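Local coordinates for SAM dependent methyltransferase (Agrobacterium tumefaciens, PDB 2IGT), which binds S-adenosylmethionine and probably transfers its methyl group to an acceptor, at residues V33-E38 / S322-W327; G189-N194 / I205-E210; S282-M287 / G296-G301. One frame throughout, in Å; residues are numbered along the deposited sequence.

Interaction 1: V33-E38 / S322-W327. With ACY (acetic acid), chain H.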
loop_
_atom_site.group_PDB
_atom_site.type_symbol
_atom_site.label_atom_id
_atom_site.label_comp_id
_atom_site.label_asym_id
_atom_site.label_seq_id
_atom_site.Cartn_x
_atom_site.Cartn_y
_atom_site.Cartn_z
ATOM N N VAL A 33 17.417 -31.082 24.751
ATOM C CA VAL A 33 16.411 -30.028 24.954
ATOM C C VAL A 33 16.154 -29.928 26.465
ATOM O O VAL A 33 16.106 -30.947 27.131
ATOM C CB VAL A 33 15.085 -30.367 24.140
ATOM C CG1 VAL A 33 14.381 -31.648 24.679
ATOM C CG2 VAL A 33 14.129 -29.169 24.090
ATOM N N PRO A 34 16.063 -28.706 27.026
ATOM C CA PRO A 34 16.336 -27.391 26.426
ATOM C C PRO A 34 17.831 -27.205 26.278
ATOM O O PRO A 34 18.601 -27.695 27.116
ATOM C CB PRO A 34 15.807 -26.395 27.469
ATOM C CG PRO A 34 15.038 -27.249 28.506
ATOM C CD PRO A 34 15.662 -28.601 28.440
ATOM N N VAL A 35 18.247 -26.570 25.192
ATOM C CA VAL A 35 19.629 -26.103 25.070
ATOM C C VAL A 35 19.569 -24.561 25.006
ATOM O O VAL A 35 18.870 -23.970 24.160
ATOM C CB VAL A 35 20.363 -26.720 23.830
ATOM C CG1 VAL A 35 21.748 -26.096 23.654
ATOM C CG2 VAL A 35 20.532 -28.260 23.982
ATOM N N ILE A 36 20.259 -23.897 25.923
ATOM C CA ILE A 36 20.204 -22.448 25.937
ATOM C C ILE A 36 21.517 -21.970 25.311
ATOM O O ILE A 36 22.601 -22.236 25.844
ATOM C CB ILE A 36 20.017 -21.844 27.362
ATOM C CG1 ILE A 36 18.757 -22.405 28.073
ATOM C CG2 ILE A 36 20.004 -20.268 27.284
ATOM C CD1 ILE A 36 17.416 -22.170 27.301
ATOM N N LEU A 37 21.417 -21.317 24.162
ATOM C CA LEU A 37 22.590 -20.783 23.487
ATOM C C LEU A 37 22.752 -19.342 23.898
ATOM O O LEU A 37 21.795 -18.576 23.888
ATOM C CB LEU A 37 22.428 -20.878 21.975
ATOM C CG LEU A 37 22.365 -22.290 21.385
ATOM C CD1 LEU A 37 22.143 -22.127 19.868
ATOM C CD2 LEU A 37 23.623 -23.124 21.712
ATOM N N GLU A 38 23.966 -18.979 24.289
ATOM C CA GLU A 38 24.193 -17.655 24.837
ATOM C C GLU A 38 25.334 -16.959 24.122
ATOM O O GLU A 38 26.384 -17.542 23.875
ATOM C CB GLU A 38 24.462 -17.745 26.350
ATOM C CG GLU A 38 25.075 -16.505 26.956
ATOM C CD GLU A 38 25.168 -16.565 28.486
ATOM O OE1 GLU A 38 24.372 -17.293 29.130
ATOM O OE2 GLU A 38 26.025 -15.857 29.044
ATOM N N SER A 322 15.009 -15.298 20.844
ATOM C CA SER A 322 14.437 -16.108 19.776
ATOM C C SER A 322 14.524 -17.567 20.159
ATOM O O SER A 322 15.187 -17.925 21.148
ATOM C CB SER A 322 15.210 -15.890 18.445
ATOM O OG SER A 322 16.598 -16.034 18.691
ATOM N N LEU A 323 13.812 -18.388 19.387
ATOM C CA LEU A 323 13.845 -19.847 19.529
ATOM C C LEU A 323 14.704 -20.426 18.434
ATOM O O LEU A 323 14.979 -19.779 17.401
ATOM C CB LEU A 323 12.432 -20.435 19.378
ATOM C CG LEU A 323 11.294 -19.698 20.087
ATOM C CD1 LEU A 323 9.944 -20.369 19.726
ATOM C CD2 LEU A 323 11.517 -19.679 21.618
ATOM N N PHE A 324 15.167 -21.644 18.666
ATOM C CA PHE A 324 15.878 -22.355 17.610
ATOM C C PHE A 324 15.645 -23.841 17.766
ATOM O O PHE A 324 15.371 -24.346 18.868
ATOM C CB PHE A 324 17.383 -22.070 17.627
ATOM C CG PHE A 324 18.124 -22.814 18.728
ATOM C CD1 PHE A 324 18.152 -22.304 20.023
ATOM C CD2 PHE A 324 18.759 -24.027 18.469
ATOM C CE1 PHE A 324 18.799 -22.993 21.063
ATOM C CE2 PHE A 324 19.424 -24.724 19.482
ATOM C CZ PHE A 324 19.446 -24.209 20.786
ATOM N N SER A 325 15.762 -24.524 16.639
ATOM C CA SER A 325 15.823 -25.963 16.614
ATOM C C SER A 325 16.764 -26.363 15.474
ATOM O O SER A 325 16.628 -25.873 14.356
ATOM C CB SER A 325 14.427 -26.548 16.378
ATOM O OG SER A 325 14.508 -27.962 16.451
ATOM N N ARG A 326 17.709 -27.259 15.768
ATOM C CA ARG A 326 18.718 -27.658 14.812
ATOM C C ARG A 326 18.812 -29.185 14.732
ATOM O O ARG A 326 19.058 -29.864 15.744
ATOM C CB ARG A 326 20.075 -27.075 15.214
ATOM C CG ARG A 326 21.244 -27.496 14.322
ATOM C CD ARG A 326 22.487 -26.754 14.784
ATOM N NE ARG A 326 22.894 -27.287 16.077
ATOM C CZ ARG A 326 23.479 -26.599 17.045
ATOM N NH1 ARG A 326 23.739 -25.302 16.900
ATOM N NH2 ARG A 326 23.793 -27.227 18.169
ATOM N N TRP A 327 18.593 -29.705 13.528
ATOM C CA TRP A 327 18.846 -31.106 13.231
ATOM C C TRP A 327 20.266 -31.245 12.668
ATOM O O TRP A 327 20.685 -30.453 11.817
ATOM C CB TRP A 327 17.825 -31.695 12.230
ATOM C CG TRP A 327 18.217 -33.133 11.842
ATOM C CD1 TRP A 327 17.904 -34.293 12.518
ATOM C CD2 TRP A 327 19.068 -33.524 10.754
ATOM N NE1 TRP A 327 18.476 -35.384 11.881
ATOM C CE2 TRP A 327 19.208 -34.935 10.810
ATOM C CE3 TRP A 327 19.727 -32.816 9.734
ATOM C CZ2 TRP A 327 19.968 -35.649 9.878
ATOM C CZ3 TRP A 327 20.486 -33.543 8.790
ATOM C CH2 TRP A 327 20.600 -34.934 8.879
HETATM C C ACY H . 26.286 -24.562 19.621
HETATM O O ACY H . 26.304 -24.109 18.460
HETATM O OXT ACY H . 25.607 -25.556 19.977
HETATM C CH3 ACY H . 27.126 -23.865 20.661
#

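Interaction 2: G189-N194 / I205-E210. With ACY (acetic acid), chain G.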
loop_
_atom_site.group_PDB
_atom_site.type_symbol
_atom_site.label_atom_id
_atom_site.label_comp_id
_atom_site.label_asym_id
_atom_site.label_seq_id
_atom_site.Cartn_x
_atom_site.Cartn_y
_atom_site.Cartn_z
ATOM N N GLY A 189 18.692 -5.996 -1.932
ATOM C CA GLY A 189 19.595 -4.876 -2.210
ATOM C C GLY A 189 20.531 -4.572 -1.049
ATOM O O GLY A 189 21.715 -4.347 -1.254
ATOM N N TRP A 190 20.004 -4.584 0.169
ATOM C CA TRP A 190 20.812 -4.398 1.380
ATOM C C TRP A 190 21.864 -5.493 1.542
ATOM O O TRP A 190 23.010 -5.212 1.887
ATOM C CB TRP A 190 19.911 -4.441 2.632
ATOM C CG TRP A 190 18.965 -3.302 2.760
ATOM C CD1 TRP A 190 19.053 -2.065 2.172
ATOM C CD2 TRP A 190 17.794 -3.272 3.591
ATOM N NE1 TRP A 190 17.987 -1.276 2.574
ATOM C CE2 TRP A 190 17.201 -2.000 3.438
ATOM C CE3 TRP A 190 17.179 -4.215 4.433
ATOM C CZ2 TRP A 190 16.023 -1.637 4.110
ATOM C CZ3 TRP A 190 16.005 -3.853 5.098
ATOM C CH2 TRP A 190 15.443 -2.575 4.921
ATOM N N ALA A 191 21.456 -6.743 1.322
ATOM C CA ALA A 191 22.369 -7.870 1.437
ATOM C C ALA A 191 23.516 -7.745 0.427
ATOM O O ALA A 191 24.685 -7.985 0.760
ATOM C CB ALA A 191 21.603 -9.195 1.269
ATOM N N LYS A 192 23.176 -7.369 -0.805
ATOM C CA LYS A 192 24.172 -7.144 -1.862
ATOM C C LYS A 192 25.150 -6.026 -1.498
ATOM O O LYS A 192 26.358 -6.145 -1.740
ATOM C CB LYS A 192 23.473 -6.829 -3.193
ATOM C CG LYS A 192 22.811 -8.045 -3.849
ATOM C CD LYS A 192 22.105 -7.634 -5.138
ATOM C CE LYS A 192 21.436 -8.808 -5.813
ATOM N NZ LYS A 192 20.696 -8.369 -7.024
ATOM N N GLU A 193 24.632 -4.935 -0.931
ATOM C CA GLU A 193 25.483 -3.879 -0.394
ATOM C C GLU A 193 26.484 -4.434 0.627
ATOM O O GLU A 193 27.648 -4.050 0.601
ATOM C CB GLU A 193 24.661 -2.759 0.248
ATOM C CG GLU A 193 24.063 -1.783 -0.728
ATOM C CD GLU A 193 23.312 -0.672 -0.028
ATOM O OE1 GLU A 193 23.934 0.044 0.779
ATOM O OE2 GLU A 193 22.087 -0.531 -0.275
ATOM N N ASN A 194 26.019 -5.312 1.524
ATOM C CA ASN A 194 26.891 -5.985 2.489
ATOM C C ASN A 194 27.915 -6.905 1.813
ATOM O O ASN A 194 29.093 -6.915 2.171
ATOM C CB ASN A 194 26.054 -6.769 3.518
ATOM C CG ASN A 194 25.288 -5.854 4.456
ATOM O OD1 ASN A 194 25.653 -4.691 4.633
ATOM N ND2 ASN A 194 24.236 -6.386 5.091
ATOM N N ILE A 205 27.422 -16.573 -4.466
ATOM C CA ILE A 205 26.155 -16.326 -3.768
ATOM C C ILE A 205 25.083 -16.068 -4.825
ATOM O O ILE A 205 25.219 -15.159 -5.661
ATOM C CB ILE A 205 26.233 -15.139 -2.815
ATOM C CG1 ILE A 205 27.390 -15.325 -1.823
ATOM C CG2 ILE A 205 24.862 -14.948 -2.064
ATOM C CD1 ILE A 205 27.561 -14.144 -0.879
ATOM N N ARG A 206 24.036 -16.879 -4.807
ATOM C CA ARG A 206 22.912 -16.710 -5.714
ATOM C C ARG A 206 21.755 -16.018 -4.963
ATOM O O ARG A 206 21.256 -16.541 -3.953
ATOM C CB ARG A 206 22.516 -18.078 -6.302
ATOM C CG ARG A 206 21.116 -18.159 -6.878
ATOM C CD ARG A 206 20.900 -19.476 -7.624
ATOM N NE ARG A 206 20.745 -20.600 -6.695
ATOM C CZ ARG A 206 20.137 -21.746 -6.984
ATOM N NH1 ARG A 206 19.645 -21.953 -8.205
ATOM N NH2 ARG A 206 20.045 -22.693 -6.060
ATOM N N TRP A 207 21.359 -14.835 -5.447
ATOM C CA TRP A 207 20.373 -13.984 -4.762
ATOM C C TRP A 207 19.025 -14.252 -5.373
ATOM O O TRP A 207 18.842 -14.046 -6.582
ATOM C CB TRP A 207 20.723 -12.488 -4.916
ATOM C CG TRP A 207 22.064 -12.111 -4.349
ATOM C CD1 TRP A 207 23.213 -11.873 -5.059
ATOM C CD2 TRP A 207 22.406 -11.942 -2.964
ATOM N NE1 TRP A 207 24.244 -11.569 -4.202
ATOM C CE2 TRP A 207 23.777 -11.597 -2.912
ATOM C CE3 TRP A 207 21.689 -12.044 -1.765
ATOM C CZ2 TRP A 207 24.454 -11.366 -1.703
ATOM C CZ3 TRP A 207 22.368 -11.828 -0.557
ATOM C CH2 TRP A 207 23.738 -11.480 -0.540
ATOM N N ILE A 208 18.093 -14.753 -4.569
ATOM C CA ILE A 208 16.818 -15.182 -5.087
ATOM C C ILE A 208 15.740 -14.299 -4.442
ATOM O O ILE A 208 15.586 -14.309 -3.221
ATOM C CB ILE A 208 16.525 -16.696 -4.759
ATOM C CG1 ILE A 208 17.562 -17.646 -5.400
ATOM C CG2 ILE A 208 15.096 -17.085 -5.168
ATOM C CD1 ILE A 208 17.594 -17.679 -6.942
ATOM N N CYS A 209 15.015 -13.539 -5.262
ATOM C CA CYS A 209 13.936 -12.698 -4.752
ATOM C C CYS A 209 12.610 -13.408 -5.069
ATOM O O CYS A 209 12.062 -13.290 -6.166
ATOM C CB CYS A 209 14.006 -11.296 -5.354
ATOM S SG CYS A 209 12.774 -10.164 -4.631
ATOM N N GLU A 210 12.137 -14.193 -4.101
ATOM C CA GLU A 210 10.985 -15.051 -4.296
ATOM C C GLU A 210 10.414 -15.377 -2.931
ATOM O O GLU A 210 11.107 -15.258 -1.906
ATOM C CB GLU A 210 11.363 -16.337 -5.065
ATOM C CG GLU A 210 10.130 -17.213 -5.484
ATOM C CD GLU A 210 10.424 -18.316 -6.527
ATOM O OE1 GLU A 210 11.540 -18.851 -6.559
ATOM O OE2 GLU A 210 9.512 -18.663 -7.316
HETATM C C ACY G . 18.491 -5.809 -5.839
HETATM O O ACY G . 19.715 -5.995 -5.857
HETATM O OXT ACY G . 17.673 -6.695 -6.165
HETATM C CH3 ACY G . 18.005 -4.455 -5.408
#

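Interaction 3: S282-M287 / G296-G301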
loop_
_atom_site.group_PDB
_atom_site.type_symbol
_atom_site.label_atom_id
_atom_site.label_comp_id
_atom_site.label_asym_id
_atom_site.label_seq_id
_atom_site.Cartn_x
_atom_site.Cartn_y
_atom_site.Cartn_z
ATOM N N SER A 282 7.726 -26.505 20.966
ATOM C CA SER A 282 6.880 -26.657 19.782
ATOM C C SER A 282 7.673 -26.674 18.463
ATOM O O SER A 282 7.344 -27.435 17.563
ATOM C CB SER A 282 5.815 -25.579 19.779
ATOM O OG SER A 282 5.022 -25.753 20.932
HETATM N N MSE A 283 8.721 -25.858 18.381
HETATM C CA MSE A 283 9.693 -25.938 17.282
HETATM C C MSE A 283 10.444 -27.268 17.360
HETATM O O MSE A 283 10.645 -27.916 16.344
HETATM C CB MSE A 283 10.694 -24.790 17.343
HETATM C CG MSE A 283 10.047 -23.375 17.396
HETATM SE SE MSE A 283 8.924 -23.027 15.813
HETATM C CE MSE A 283 7.194 -22.997 16.745
ATOM N N HIS A 284 10.883 -27.642 18.564
ATOM C CA HIS A 284 11.576 -28.928 18.797
ATOM C C HIS A 284 10.763 -30.149 18.293
ATOM O O HIS A 284 11.261 -30.968 17.496
ATOM C CB HIS A 284 11.865 -29.087 20.294
ATOM C CG HIS A 284 12.599 -30.344 20.621
ATOM N ND1 HIS A 284 13.910 -30.541 20.252
ATOM C CD2 HIS A 284 12.204 -31.476 21.250
ATOM C CE1 HIS A 284 14.297 -31.747 20.638
ATOM N NE2 HIS A 284 13.282 -32.332 21.252
ATOM N N GLU A 285 9.518 -30.295 18.772
ATOM C CA GLU A 285 8.741 -31.506 18.433
ATOM C C GLU A 285 8.383 -31.512 16.953
ATOM O O GLU A 285 8.370 -32.562 16.326
ATOM C CB GLU A 285 7.487 -31.661 19.288
ATOM C CG GLU A 285 7.753 -31.759 20.806
ATOM C CD GLU A 285 8.398 -33.084 21.236
ATOM O OE1 GLU A 285 8.970 -33.805 20.366
ATOM O OE2 GLU A 285 8.331 -33.404 22.452
ATOM N N LEU A 286 8.147 -30.324 16.384
ATOM C CA LEU A 286 7.911 -30.221 14.939
ATOM C C LEU A 286 9.131 -30.709 14.159
ATOM O O LEU A 286 8.975 -31.486 13.181
ATOM C CB LEU A 286 7.574 -28.781 14.524
ATOM C CG LEU A 286 7.396 -28.552 12.994
ATOM C CD1 LEU A 286 6.237 -29.416 12.456
ATOM C CD2 LEU A 286 7.145 -27.038 12.697
HETATM N N MSE A 287 10.324 -30.235 14.558
HETATM C CA MSE A 287 11.561 -30.594 13.849
HETATM C C MSE A 287 11.829 -32.101 14.017
HETATM O O MSE A 287 12.215 -32.800 13.061
HETATM C CB MSE A 287 12.753 -29.785 14.401
HETATM C CG MSE A 287 14.108 -30.185 13.764
HETATM SE SE MSE A 287 14.154 -29.628 11.875
HETATM C CE MSE A 287 14.324 -27.697 12.166
ATOM N N GLY A 296 20.292 -39.076 13.502
ATOM C CA GLY A 296 20.888 -37.843 13.992
ATOM C C GLY A 296 20.261 -37.313 15.276
ATOM O O GLY A 296 19.730 -38.072 16.085
ATOM N N VAL A 297 20.345 -36.001 15.469
ATOM C CA VAL A 297 19.952 -35.383 16.741
ATOM C C VAL A 297 19.349 -34.002 16.498
ATOM O O VAL A 297 19.798 -33.268 15.609
ATOM C CB VAL A 297 21.147 -35.292 17.733
ATOM C CG1 VAL A 297 22.281 -34.475 17.128
ATOM C CG2 VAL A 297 20.732 -34.715 19.107
ATOM N N VAL A 298 18.325 -33.680 17.293
ATOM C CA VAL A 298 17.686 -32.380 17.254
ATOM C C VAL A 298 17.957 -31.690 18.585
ATOM O O VAL A 298 17.606 -32.215 19.670
ATOM C CB VAL A 298 16.139 -32.488 16.977
ATOM C CG1 VAL A 298 15.492 -31.094 16.987
ATOM C CG2 VAL A 298 15.907 -33.168 15.627
ATOM N N ALA A 299 18.610 -30.534 18.519
ATOM C CA ALA A 299 18.855 -29.724 19.704
ATOM C C ALA A 299 18.005 -28.471 19.561
ATOM O O ALA A 299 18.023 -27.824 18.492
ATOM C CB ALA A 299 20.364 -29.356 19.821
ATOM N N SER A 300 17.269 -28.114 20.618
ATOM C CA SER A 300 16.393 -26.935 20.560
ATOM C C SER A 300 16.387 -26.154 21.864
ATOM O O SER A 300 16.695 -26.710 22.921
ATOM C CB SER A 300 14.960 -27.364 20.242
ATOM O OG SER A 300 14.945 -28.292 19.167
ATOM N N GLY A 301 15.975 -24.888 21.794
ATOM C CA GLY A 301 15.909 -24.057 23.003
ATOM C C GLY A 301 15.780 -22.593 22.638
ATOM O O GLY A 301 15.159 -22.245 21.621
#

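Interaction 1: V33-E38 / S322-W327
In the mixed sheet of this Rossmann-like methyltransferase fold, strands 30-39 and 318-328 flank strand 297-306, so L37 and F324 meet across that intervening strand; their CA atoms are 9.1 Å apart, too far for direct strand pairing. The contact is made mainly by side chains, with one backbone carbonyl, that of V35, taking part. Methyl CD1 of L37 sits over a face of the F324 ring, 3.6 Å from the centroid and 16° off the ring normal, a CH-pi contact. CG of F324 lies between its backbone N and carbonyl carbon (chi1 77°), a setting that carries the ring toward strand 30-39. V35 meets the same ring differently: its carbonyl O approaches the edge, 3.2 Å from F324 CE1, while its CB lies 4.1 Å from F324 CZ. H140, on helix 138-150, also meets the F324 ring and touches L37. Farther along the strand, the guanidinium of R326, which makes a cation-pi contact with W143, grips a bound acetic acid, probably from the crystallisation liquor. R326 NH1 donates to O of the acetic acid at 3.2 Å and R326 NH2 to its OXT at 3.1 Å, while L37 CD2 rests 3.6 Å from OXT.

Interaction 2: G189-N194 / I205-E210
K192 NZ donates a 2.8 Å hydrogen bond to O of a bound acetic acid, probably a crystallisation component, while the aliphatic part of the same lysine lies along the indole of W207. Its CG stands over the five-membered ring, 3.8 Å from the centroid and only 10° off the normal, the geometry of a CH-pi contact. Beyond CG the chain is fully extended, so CE also passes over this face, 3.6 Å from W207 CD1. The two side chains run past each other in opposite directions, which brings CE, not the terminal NZ, near the CG-CD1 side of the indole. The opposite face of the indole is covered by I205 CG2, 3.5 Å above the ring plane, so the ring lies between its own strand and the helix. A191 CB comes obliquely to the six-membered ring, 3.3 Å from W207 CZ3, a tight fit. Nearby, H180 on strand 177-181 meets the indole, and Q195 OE1 accepts a weak hydrogen bond from W207 NE1. Helix 185-198 is the helix of the beta-alpha-beta unit between strands 177-181 and 205-208, and W207 is where strand 205-208, outermost in this chain's sheet, packs on it. The chemistry implies an amphipathic use of one exposed lysine: its methylenes pack on the indole while its amine, probably charged, stays at the surface.

Interaction 3: S282-M287 / G296-G301
H284 ND1 and S300 OG lie 2.7 Å apart in a hydrogen bond with an angle of 156°, and either atom could be the donor. The hydroxyl meets the imidazole at its edge, in the ring plane. V298 O is also near that plane, 3.5 Å from H284 CE1, so the backbone of V298 and the side chain of S300, two residues apart, border the ring. Although the CB of H284 does not head for the strand, its CG is anti to the backbone N (chi1 -178°), which swings the ring over to S300. The apolar half of the contact lies one helical turn on: CG of M287, a selenomethionine, packs 3.6 Å from V298 CG1, which is also 3.7 Å from H284 ND1. Beyond CG the M287 chain bends away toward L269 and L271 of strand 268-273.

In the second shell, E31 OE1 is hydrogen-bonded to H284 NE2, so both ring nitrogens are engaged and the ring's rotation is probably fixed. S325 OG is a second hydrogen-bond partner of S300 OG, tying this buried hydroxyl to the next strand. The axes of helix 282-287 and strand 297-301 approach to 7.9 Å, and their N-to-C directions make 164°, nearly antiparallel. Such packing is that of the helix in a beta-alpha-beta crossover, here joining strand 268-273 to the parallel strand 297-306 in the class I methyltransferase fold, with antiparallel strand 318-328 between them.

How the interactions relate
All three contacts involve one sheet, at two different ends. Interactions 1 and 3, with centres about 8 Å apart, share the end built from strands 30-39, 297-306 and 318-328, and V35 N to S300 O (2.8 Å) is a probable backbone hydrogen bond between them. They use opposite faces there: strand 297-306 lies beneath interaction 1, which faces helix 138-150, and carries interaction 3, which faces helix 280-290. Interaction 2 lies at the other edge, its centre about 27 Å from that of interaction 1. The chemistry differs with depth: interaction 3, wholly buried, has a side-chain hydrogen bond across it, whereas interactions 1 and 2, partly buried, rely on CH-pi contacts.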